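PDB 1FMJ: retinol dehydratase from Spodoptera frugiperda, which converts retinol to anhydroretinol, probably by way of a sulfated intermediate, on a sulfotransferase fold that binds adenosine-3'-5'-diphosphate. Local coordinates for residues F284-E296 against D306-C318. Sequence-based numbering, arbitrary orientation.
Sequences FEKFKNNGAVNME and DGEHFIRKGKAGC. With HG (mercury (II) ion), chain E; A3P (adenosine-3'-5'-diphosphate), chain G; RTL (retinol), chain H.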
ATOM      1  N   PHE A 284      -6.203  -0.490  18.162  1.00 25.25           N
ATOM      2  CA  PHE A 284      -6.267  -1.637  17.265  1.00 26.90           C
ATOM      3  C   PHE A 284      -7.561  -2.419  17.239  1.00 27.80           C
ATOM      4  O   PHE A 284      -8.081  -2.708  16.161  1.00 28.40           O
ATOM      5  CB  PHE A 284      -5.129  -2.625  17.514  1.00 27.24           C
ATOM      6  CG  PHE A 284      -5.050  -3.703  16.468  1.00 26.81           C
ATOM      7  CD1 PHE A 284      -4.656  -3.394  15.166  1.00 26.30           C
ATOM      8  CD2 PHE A 284      -5.405  -5.016  16.769  1.00 27.01           C
ATOM      9  CE1 PHE A 284      -4.617  -4.376  14.180  1.00 25.62           C
ATOM     10  CE2 PHE A 284      -5.370  -6.003  15.790  1.00 27.29           C
ATOM     11  CZ  PHE A 284      -4.975  -5.681  14.491  1.00 26.95           C
ATOM     12  N   GLU A 285      -8.080  -2.786  18.405  1.00 28.83           N
ATOM     13  CA  GLU A 285      -9.319  -3.550  18.432  1.00 29.81           C
ATOM     14  C   GLU A 285     -10.491  -2.750  17.893  1.00 29.53           C
ATOM     15  O   GLU A 285     -11.286  -3.275  17.120  1.00 30.03           O
ATOM     16  CB  GLU A 285      -9.606  -4.066  19.846  1.00 30.76           C
ATOM     17  CG  GLU A 285      -8.660  -5.184  20.255  1.00 32.71           C
ATOM     18  CD  GLU A 285      -8.818  -6.421  19.382  1.00 34.83           C
ATOM     19  OE1 GLU A 285      -7.797  -7.086  19.081  1.00 33.97           O
ATOM     20  OE2 GLU A 285      -9.971  -6.735  19.005  1.00 36.13           O
ATOM     21  N   LYS A 286     -10.598  -1.481  18.278  1.00 29.57           N
ATOM     22  CA  LYS A 286     -11.691  -0.654  17.775  1.00 30.17           C
ATOM     23  C   LYS A 286     -11.533  -0.517  16.260  1.00 29.21           C
ATOM     24  O   LYS A 286     -12.444  -0.821  15.492  1.00 28.32           O
ATOM     25  CB  LYS A 286     -11.675   0.736  18.418  1.00 31.66           C
ATOM     26  CG  LYS A 286     -12.889   1.584  18.039  1.00 33.56           C
ATOM     27  CD  LYS A 286     -12.826   3.006  18.598  1.00 35.34           C
ATOM     28  CE  LYS A 286     -14.083   3.798  18.205  1.00 36.42           C
ATOM     29  NZ  LYS A 286     -13.996   5.266  18.490  1.00 36.41           N
ATOM     30  N   PHE A 287     -10.357  -0.068  15.838  1.00 28.61           N
ATOM     31  CA  PHE A 287     -10.077   0.113  14.418  1.00 27.38           C
ATOM     32  C   PHE A 287     -10.353  -1.182  13.641  1.00 26.88           C
ATOM     33  O   PHE A 287     -10.993  -1.173  12.587  1.00 26.32           O
ATOM     34  CB  PHE A 287      -8.615   0.532  14.235  1.00 26.14           C
ATOM     35  CG  PHE A 287      -8.353   1.296  12.967  1.00 25.21           C
ATOM     36  CD1 PHE A 287      -8.842   2.587  12.804  1.00 25.64           C
ATOM     37  CD2 PHE A 287      -7.606   0.730  11.943  1.00 24.21           C
ATOM     38  CE1 PHE A 287      -8.591   3.299  11.636  1.00 25.02           C
ATOM     39  CE2 PHE A 287      -7.352   1.436  10.776  1.00 24.25           C
ATOM     40  CZ  PHE A 287      -7.843   2.719  10.620  1.00 24.44           C
ATOM     41  N   LYS A 288      -9.889  -2.298  14.190  1.00 26.56           N
ATOM     42  CA  LYS A 288     -10.061  -3.595  13.551  1.00 26.68           C
ATOM     43  C   LYS A 288     -11.511  -3.963  13.247  1.00 26.51           C
ATOM     44  O   LYS A 288     -11.793  -4.530  12.198  1.00 26.91           O
ATOM     45  CB  LYS A 288      -9.421  -4.690  14.405  1.00 27.64           C
ATOM     46  CG  LYS A 288      -9.489  -6.077  13.778  1.00 28.23           C
ATOM     47  CD  LYS A 288      -8.556  -7.034  14.490  1.00 28.50           C
ATOM     48  CE  LYS A 288      -8.522  -8.392  13.815  1.00 27.80           C
ATOM     49  NZ  LYS A 288      -7.441  -9.242  14.401  1.00 30.44           N
ATOM     50  N   ASN A 289     -12.425  -3.654  14.158  1.00 26.03           N
ATOM     51  CA  ASN A 289     -13.840  -3.971  13.946  1.00 26.04           C
ATOM     52  C   ASN A 289     -14.614  -2.765  13.432  1.00 25.24           C
ATOM     53  O   ASN A 289     -15.836  -2.695  13.565  1.00 24.81           O
ATOM     54  CB  ASN A 289     -14.472  -4.483  15.246  1.00 28.34           C
ATOM     55  CG  ASN A 289     -13.980  -5.867  15.624  1.00 28.75           C
ATOM     56  OD1 ASN A 289     -14.358  -6.868  15.010  1.00 31.53           O
ATOM     57  ND2 ASN A 289     -13.120  -5.931  16.630  1.00 30.69           N
ATOM     58  N   ASN A 290     -13.886  -1.819  12.845  1.00 24.05           N
ATOM     59  CA  ASN A 290     -14.477  -0.619  12.281  1.00 23.64           C
ATOM     60  C   ASN A 290     -14.733  -0.938  10.811  1.00 23.12           C
ATOM     61  O   ASN A 290     -13.826  -0.860   9.980  1.00 21.50           O
ATOM     62  CB  ASN A 290     -13.506   0.564  12.405  1.00 24.79           C
ATOM     63  CG  ASN A 290     -14.147   1.895  12.052  1.00 23.93           C
ATOM     64  OD1 ASN A 290     -14.998   1.976  11.173  1.00 25.74           O
ATOM     65  ND2 ASN A 290     -13.722   2.950  12.728  1.00 26.33           N
ATOM     66  N   GLY A 291     -15.974  -1.308  10.509  1.00 22.81           N
ATOM     67  CA  GLY A 291     -16.357  -1.649   9.153  1.00 23.33           C
ATOM     68  C   GLY A 291     -16.041  -0.603   8.099  1.00 23.90           C
ATOM     69  O   GLY A 291     -15.975  -0.922   6.911  1.00 23.55           O
ATOM     70  N   ALA A 292     -15.848   0.646   8.506  1.00 24.30           N
ATOM     71  CA  ALA A 292     -15.545   1.688   7.530  1.00 24.46           C
ATOM     72  C   ALA A 292     -14.123   1.552   6.988  1.00 23.58           C
ATOM     73  O   ALA A 292     -13.802   2.097   5.929  1.00 23.36           O
ATOM     74  CB  ALA A 292     -15.734   3.069   8.159  1.00 25.42           C
ATOM     75  N   VAL A 293     -13.283   0.809   7.700  1.00 22.98           N
ATOM     76  CA  VAL A 293     -11.894   0.646   7.287  1.00 23.69           C
ATOM     77  C   VAL A 293     -11.364  -0.785   7.236  1.00 23.94           C
ATOM     78  O   VAL A 293     -10.303  -1.023   6.667  1.00 23.58           O
ATOM     79  CB  VAL A 293     -10.948   1.452   8.215  1.00 24.76           C
ATOM     80  CG1 VAL A 293     -11.372   2.909   8.258  1.00 24.28           C
ATOM     81  CG2 VAL A 293     -10.956   0.851   9.623  1.00 24.50           C
ATOM     82  N   ASN A 294     -12.085  -1.741   7.813  1.00 24.06           N
ATOM     83  CA  ASN A 294     -11.585  -3.107   7.826  1.00 24.46           C
ATOM     84  C   ASN A 294     -11.846  -3.939   6.576  1.00 24.87           C
ATOM     85  O   ASN A 294     -11.488  -5.114   6.533  1.00 24.21           O
ATOM     86  CB  ASN A 294     -12.097  -3.860   9.060  1.00 24.08           C
ATOM     87  CG  ASN A 294     -13.600  -4.028   9.070  1.00 23.33           C
ATOM     88  OD1 ASN A 294     -14.247  -3.993   8.030  1.00 23.12           O
ATOM     89  ND2 ASN A 294     -14.160  -4.237  10.253  1.00 22.93           N
ATOM     90  N   MET A 295     -12.472  -3.329   5.574  1.00 26.03           N
ATOM     91  CA  MET A 295     -12.764  -3.993   4.308  1.00 28.93           C
ATOM     92  C   MET A 295     -13.589  -5.269   4.437  1.00 28.86           C
ATOM     93  O   MET A 295     -13.621  -6.085   3.512  1.00 28.47           O
ATOM     94  CB  MET A 295     -11.456  -4.315   3.581  1.00 32.10           C
ATOM     95  CG  MET A 295     -10.603  -3.099   3.237  1.00 37.39           C
ATOM     96  SD  MET A 295     -11.275  -2.099   1.878  1.00 42.89           S
ATOM     97  CE  MET A 295     -10.239  -2.608   0.548  1.00 41.13           C
ATOM     98  N   GLU A 296     -14.250  -5.451   5.576  1.00 29.14           N
ATOM     99  CA  GLU A 296     -15.070  -6.639   5.785  1.00 29.67           C
ATOM    100  C   GLU A 296     -16.332  -6.604   4.929  1.00 30.80           C
ATOM    101  O   GLU A 296     -17.035  -7.600   4.813  1.00 31.45           O
ATOM    102  CB  GLU A 296     -15.440  -6.786   7.267  1.00 29.15           C
ATOM    103  CG  GLU A 296     -14.307  -7.340   8.119  1.00 28.28           C
ATOM    104  CD  GLU A 296     -13.923  -8.753   7.723  1.00 29.12           C
ATOM    105  OE1 GLU A 296     -12.728  -9.102   7.854  1.00 28.19           O
ATOM    106  OE2 GLU A 296     -14.812  -9.520   7.287  1.00 28.13           O
ATOM    107  N   ASP A 306     -11.005 -17.159   4.031  1.00 22.31           N
ATOM    108  CA  ASP A 306     -11.348 -17.414   5.429  1.00 24.14           C
ATOM    109  C   ASP A 306     -10.058 -17.383   6.241  1.00 24.37           C
ATOM    110  O   ASP A 306      -9.016 -17.822   5.767  1.00 25.51           O
ATOM    111  CB  ASP A 306     -11.970 -18.805   5.624  1.00 24.77           C
ATOM    112  CG  ASP A 306     -13.231 -19.022   4.805  1.00 26.60           C
ATOM    113  OD1 ASP A 306     -14.003 -18.061   4.602  1.00 27.58           O
ATOM    114  OD2 ASP A 306     -13.457 -20.178   4.380  1.00 28.23           O
ATOM    115  N   GLY A 307     -10.130 -16.870   7.463  1.00 24.60           N
ATOM    116  CA  GLY A 307      -8.944 -16.838   8.304  1.00 24.70           C
ATOM    117  C   GLY A 307      -7.941 -15.743   7.997  1.00 24.29           C
ATOM    118  O   GLY A 307      -6.793 -15.809   8.443  1.00 26.21           O
ATOM    119  N   GLU A 308      -8.358 -14.743   7.233  1.00 21.83           N
ATOM    120  CA  GLU A 308      -7.482 -13.626   6.893  1.00 20.77           C
ATOM    121  C   GLU A 308      -8.282 -12.343   6.992  1.00 20.02           C
ATOM    122  O   GLU A 308      -9.465 -12.316   6.658  1.00 20.91           O
ATOM    123  CB  GLU A 308      -6.917 -13.784   5.480  1.00 19.04           C
ATOM    124  CG  GLU A 308      -5.790 -14.789   5.393  1.00 19.25           C
ATOM    125  CD  GLU A 308      -4.494 -14.271   6.006  1.00 18.39           C
ATOM    126  OE1 GLU A 308      -4.500 -13.197   6.652  1.00 17.71           O
ATOM    127  OE2 GLU A 308      -3.463 -14.940   5.835  1.00 18.84           O
ATOM    128  N   HIS A 309      -7.630 -11.287   7.456  1.00 18.30           N
ATOM    129  CA  HIS A 309      -8.275 -10.002   7.635  1.00 18.35           C
ATOM    130  C   HIS A 309      -7.360  -8.871   7.175  1.00 17.19           C
ATOM    131  O   HIS A 309      -6.139  -8.990   7.243  1.00 17.86           O
ATOM    132  CB  HIS A 309      -8.627  -9.826   9.114  1.00 17.79           C
ATOM    133  CG  HIS A 309      -9.565 -10.874   9.630  1.00 20.78           C
ATOM    134  ND1 HIS A 309     -10.929 -10.819   9.423  1.00 20.12           N
ATOM    135  CD2 HIS A 309      -9.332 -12.038  10.282  1.00 19.52           C
ATOM    136  CE1 HIS A 309     -11.493 -11.903   9.926  1.00 20.74           C
ATOM    137  NE2 HIS A 309     -10.546 -12.659  10.454  1.00 21.08           N
ATOM    138  N   PHE A 310      -7.967  -7.780   6.719  1.00 18.17           N
ATOM    139  CA  PHE A 310      -7.229  -6.607   6.259  1.00 19.59           C
ATOM    140  C   PHE A 310      -6.491  -5.965   7.437  1.00 18.96           C
ATOM    141  O   PHE A 310      -5.345  -5.558   7.309  1.00 19.69           O
ATOM    142  CB  PHE A 310      -8.191  -5.600   5.629  1.00 19.53           C
ATOM    143  CG  PHE A 310      -7.501  -4.472   4.935  1.00 21.87           C
ATOM    144  CD1 PHE A 310      -6.701  -4.714   3.821  1.00 23.09           C
ATOM    145  CD2 PHE A 310      -7.618  -3.169   5.411  1.00 23.35           C
ATOM    146  CE1 PHE A 310      -6.022  -3.672   3.198  1.00 23.12           C
ATOM    147  CE2 PHE A 310      -6.943  -2.123   4.793  1.00 23.61           C
ATOM    148  CZ  PHE A 310      -6.143  -2.379   3.683  1.00 23.15           C
ATOM    149  N   ILE A 311      -7.165  -5.857   8.578  1.00 19.63           N
ATOM    150  CA  ILE A 311      -6.560  -5.323   9.798  1.00 19.21           C
ATOM    151  C   ILE A 311      -6.335  -6.608  10.596  1.00 20.29           C
ATOM    152  O   ILE A 311      -7.275  -7.187  11.141  1.00 19.97           O
ATOM    153  CB  ILE A 311      -7.517  -4.355  10.511  1.00 20.40           C
ATOM    154  CG1 ILE A 311      -7.754  -3.136   9.607  1.00 20.44           C
ATOM    155  CG2 ILE A 311      -6.917  -3.893  11.843  1.00 19.08           C
ATOM    156  CD1 ILE A 311      -8.701  -2.114  10.181  1.00 20.78           C
ATOM    157  N   ARG A 312      -5.075  -7.036  10.653  1.00 20.68           N
ATOM    158  CA  ARG A 312      -4.689  -8.315  11.246  1.00 21.53           C
ATOM    159  C   ARG A 312      -4.178  -8.410  12.683  1.00 22.73           C
ATOM    160  O   ARG A 312      -4.923  -8.828  13.574  1.00 22.55           O
ATOM    161  CB  ARG A 312      -3.676  -8.959  10.293  1.00 22.66           C
ATOM    162  CG  ARG A 312      -3.391 -10.446  10.475  1.00 22.91           C
ATOM    163  CD  ARG A 312      -2.430 -10.910   9.382  1.00 22.95           C
ATOM    164  NE  ARG A 312      -1.134 -10.239   9.501  1.00 22.88           N
ATOM    165  CZ  ARG A 312      -0.158 -10.628  10.316  1.00 21.51           C
ATOM    166  NH1 ARG A 312      -0.325 -11.698  11.083  1.00 22.08           N
ATOM    167  NH2 ARG A 312       0.973  -9.934  10.386  1.00 20.48           N
ATOM    168  N   LYS A 313      -2.914  -8.037  12.898  1.00 23.08           N
ATOM    169  CA  LYS A 313      -2.271  -8.117  14.210  1.00 23.11           C
ATOM    170  C   LYS A 313      -1.959  -6.770  14.862  1.00 22.28           C
ATOM    171  O   LYS A 313      -2.315  -6.539  16.013  1.00 21.67           O
ATOM    172  CB  LYS A 313      -0.976  -8.920  14.085  1.00 26.12           C
ATOM    173  CG  LYS A 313      -1.009 -10.319  14.680  1.00 30.65           C
ATOM    174  CD  LYS A 313      -0.724 -10.292  16.172  1.00 33.09           C
ATOM    175  CE  LYS A 313      -0.424 -11.683  16.720  1.00 34.94           C
ATOM    176  NZ  LYS A 313      -1.585 -12.630  16.627  1.00 35.98           N
ATOM    177  N   GLY A 314      -1.260  -5.900  14.140  1.00 21.27           N
ATOM    178  CA  GLY A 314      -0.929  -4.588  14.663  1.00 21.10           C
ATOM    179  C   GLY A 314       0.312  -4.489  15.539  1.00 21.19           C
ATOM    180  O   GLY A 314       0.496  -3.501  16.242  1.00 21.69           O
ATOM    181  N   LYS A 315       1.179  -5.492  15.495  1.00 21.13           N
ATOM    182  CA  LYS A 315       2.376  -5.460  16.324  1.00 21.78           C
ATOM    183  C   LYS A 315       3.620  -5.197  15.499  1.00 21.98           C
ATOM    184  O   LYS A 315       3.601  -5.264  14.271  1.00 22.95           O
ATOM    185  CB  LYS A 315       2.566  -6.796  17.052  1.00 22.38           C
ATOM    186  CG  LYS A 315       1.320  -7.359  17.708  1.00 24.96           C
ATOM    187  CD  LYS A 315       0.785  -6.447  18.797  1.00 25.33           C
ATOM    188  CE  LYS A 315      -0.399  -7.096  19.508  1.00 26.75           C
ATOM    189  NZ  LYS A 315      -1.003  -6.177  20.509  1.00 28.56           N
ATOM    190  N   ALA A 316       4.708  -4.901  16.194  1.00 21.66           N
ATOM    191  CA  ALA A 316       5.987  -4.675  15.554  1.00 22.06           C
ATOM    192  C   ALA A 316       6.900  -5.756  16.117  1.00 22.80           C
ATOM    193  O   ALA A 316       6.841  -6.055  17.308  1.00 22.90           O
ATOM    194  CB  ALA A 316       6.513  -3.301  15.909  1.00 21.99           C
ATOM    195  N   GLY A 317       7.723  -6.356  15.262  1.00 23.07           N
ATOM    196  CA  GLY A 317       8.632  -7.393  15.721  1.00 23.98           C
ATOM    197  C   GLY A 317       8.136  -8.828  15.633  1.00 24.65           C
ATOM    198  O   GLY A 317       8.841  -9.754  16.050  1.00 25.13           O
ATOM    199  N   CYS A 318       6.941  -9.037  15.089  1.00 23.95           N
ATOM    200  CA  CYS A 318       6.411 -10.394  14.983  1.00 24.25           C
ATOM    201  C   CYS A 318       7.146 -11.214  13.932  1.00 22.93           C
ATOM    202  O   CYS A 318       6.964 -12.431  13.850  1.00 22.01           O
ATOM    203  CB  CYS A 318       4.919 -10.367  14.655  1.00 24.44           C
ATOM    204  SG  CYS A 318       3.880  -9.687  15.973  1.00 32.05           S
TER
HETATM  205 HG    HG E 453       4.488 -11.248  18.029  0.50113.10          HG
HETATM  206  P1  A3P G 400      -0.052  -6.451  10.364  1.00 19.06           P
HETATM  207  O1P A3P G 400      -0.281  -7.347   9.217  1.00 16.83           O
HETATM  208  O2P A3P G 400      -1.074  -6.642  11.414  1.00 17.81           O
HETATM  209  O3P A3P G 400       1.289  -6.670  10.928  1.00 18.66           O
HETATM  210  P2  A3P G 400      -1.464  -0.949   5.337  1.00 21.28           P
HETATM  211  O4P A3P G 400      -2.622  -0.165   5.798  1.00 20.76           O
HETATM  212  O5P A3P G 400      -0.435  -0.065   4.750  1.00 21.66           O
HETATM  213  O6P A3P G 400      -1.910  -1.976   4.353  1.00 21.62           O
HETATM  214  O5' A3P G 400      -0.823  -1.688   6.577  1.00 19.11           O
HETATM  215  C5' A3P G 400      -1.553  -2.631   7.345  1.00 18.13           C
HETATM  216  C4' A3P G 400      -0.808  -2.982   8.636  1.00 18.27           C
HETATM  217  O4' A3P G 400      -1.160  -1.987   9.638  1.00 18.03           O
HETATM  218  C3' A3P G 400      -1.251  -4.324   9.223  1.00 19.24           C
HETATM  219  O3' A3P G 400      -0.111  -4.944   9.863  1.00 17.53           O
HETATM  220  C2' A3P G 400      -2.389  -3.891  10.124  1.00 19.22           C
HETATM  221  O2' A3P G 400      -2.907  -4.839  11.052  1.00 20.35           O
HETATM  222  C1' A3P G 400      -1.781  -2.644  10.749  1.00 19.09           C
HETATM  223  N9  A3P G 400      -2.788  -1.768  11.360  1.00 18.07           N
HETATM  224  C8  A3P G 400      -3.992  -1.314  10.844  1.00 18.71           C
HETATM  225  N7  A3P G 400      -4.674  -0.535  11.640  1.00 19.54           N
HETATM  226  C5  A3P G 400      -3.877  -0.455  12.774  1.00 19.40           C
HETATM  227  C6  A3P G 400      -4.016   0.230  14.032  1.00 20.30           C
HETATM  228  N6  A3P G 400      -5.070   0.993  14.337  1.00 19.88           N
HETATM  229  N1  A3P G 400      -2.998   0.092  14.974  1.00 19.18           N
HETATM  230  C2  A3P G 400      -1.898  -0.681  14.699  1.00 20.75           C
HETATM  231  N3  A3P G 400      -1.654  -1.378  13.547  1.00 17.53           N
HETATM  232  C4  A3P G 400      -2.691  -1.220  12.622  1.00 18.88           C
HETATM  233  C1  RTL H 401      -9.106  -9.668  -6.752  1.00 47.83           C
HETATM  234  C2  RTL H 401      -8.981 -10.470  -8.088  1.00 47.44           C
HETATM  235  C3  RTL H 401      -9.496  -9.698  -9.297  1.00 47.74           C
HETATM  236  C4  RTL H 401     -10.157  -8.335  -9.480  1.00 47.50           C
HETATM  237  C5  RTL H 401     -10.208  -7.713  -8.082  1.00 47.50           C
HETATM  238  C6  RTL H 401      -9.763  -8.240  -6.860  1.00 47.80           C
HETATM  239  C7  RTL H 401      -9.870  -7.502  -5.574  1.00 48.42           C
HETATM  240  C8  RTL H 401      -8.980  -6.554  -5.156  1.00 49.41           C
HETATM  241  C9  RTL H 401      -9.077  -5.821  -3.886  1.00 49.90           C
HETATM  242  C10 RTL H 401      -8.092  -4.891  -3.609  1.00 49.81           C
HETATM  243  C11 RTL H 401      -7.913  -4.009  -2.435  1.00 48.76           C
HETATM  244  C12 RTL H 401      -6.623  -4.055  -1.959  1.00 47.39           C
HETATM  245  C13 RTL H 401      -5.880  -3.418  -0.852  1.00 46.03           C
HETATM  246  C14 RTL H 401      -4.590  -3.495  -0.409  1.00 44.29           C
HETATM  247  C15 RTL H 401      -3.610  -2.509  -0.893  1.00 42.65           C
HETATM  248  O1  RTL H 401      -3.577  -1.390  -0.113  1.00 40.72           O
HETATM  249  C16 RTL H 401      -7.627  -9.649  -6.317  1.00 47.39           C
HETATM  250  C17 RTL H 401      -9.864 -10.650  -5.844  1.00 47.78           C
HETATM  251  C18 RTL H 401     -10.888  -6.337  -8.165  1.00 47.47           C
HETATM  252  C19 RTL H 401     -10.246  -6.105  -2.924  1.00 50.05           C
HETATM  253  C20 RTL H 401      -6.880  -2.504  -0.124  1.00 45.97           C
HETATM  254  O   HOH W   1     -10.030  -6.609   8.777  1.00 25.43           O
HETATM  255  O   HOH W   2     -10.695  -7.805   5.864  1.00 34.13           O
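Ile-311, wedged against Phe-284, Phe-287 and Lys-288 of helix 284-288 and Val-293 of the turn after it, forms the tightly packed part of the contact. Its CD1 meets Phe-287 CD2 at 3.5 Å and also touches Val-293 CG2, while its CG2, anti to the backbone N, lies against Phe-284 CE1 and Lys-288 CB. Gly-314 CA sits over one face of the Phe-284 ring, 4.2 Å from the centroid. Lys-313 N and Gly-314 N both donate to O2P of adenosine-3'-5'-diphosphate and Arg-312 NE to its O1P, gripping the 3'-phosphate; the Arg-Lys-Gly sequence fits the sulfotransferase 3'-phosphate-binding motif. Toward retinol, Met-295 CG rests over a face of Phe-310, 3.9 Å from the ring centroid, and both residues touch retinol C20. Between the two backbones one water joins Asn-294 O to Ile-311 N; another joins Asn-294 O and Glu-296 OE1 to Phe-310 N.

The solvent side is looser and polar. Lys-288, extended beyond CG, runs alongside Ile-311 until NZ reaches Arg-312 O at 2.7 Å, in the carbonyl plane; an alanine here would probably leave that carbonyl without its lysine mate and strip the aliphatic cover from one flank of Ile-311. Glu-296 OE1 takes the ring-plane N-H of His-309 ND1 (2.9 Å, 161°), while OE2 is salt-bridged to Arg-299.

Helix 76-87 backs Phe-287, Val-293 and Phe-310, and helix 187-200 meets Arg-312; residues 306-318 belong to the loop leading to helix 325-338.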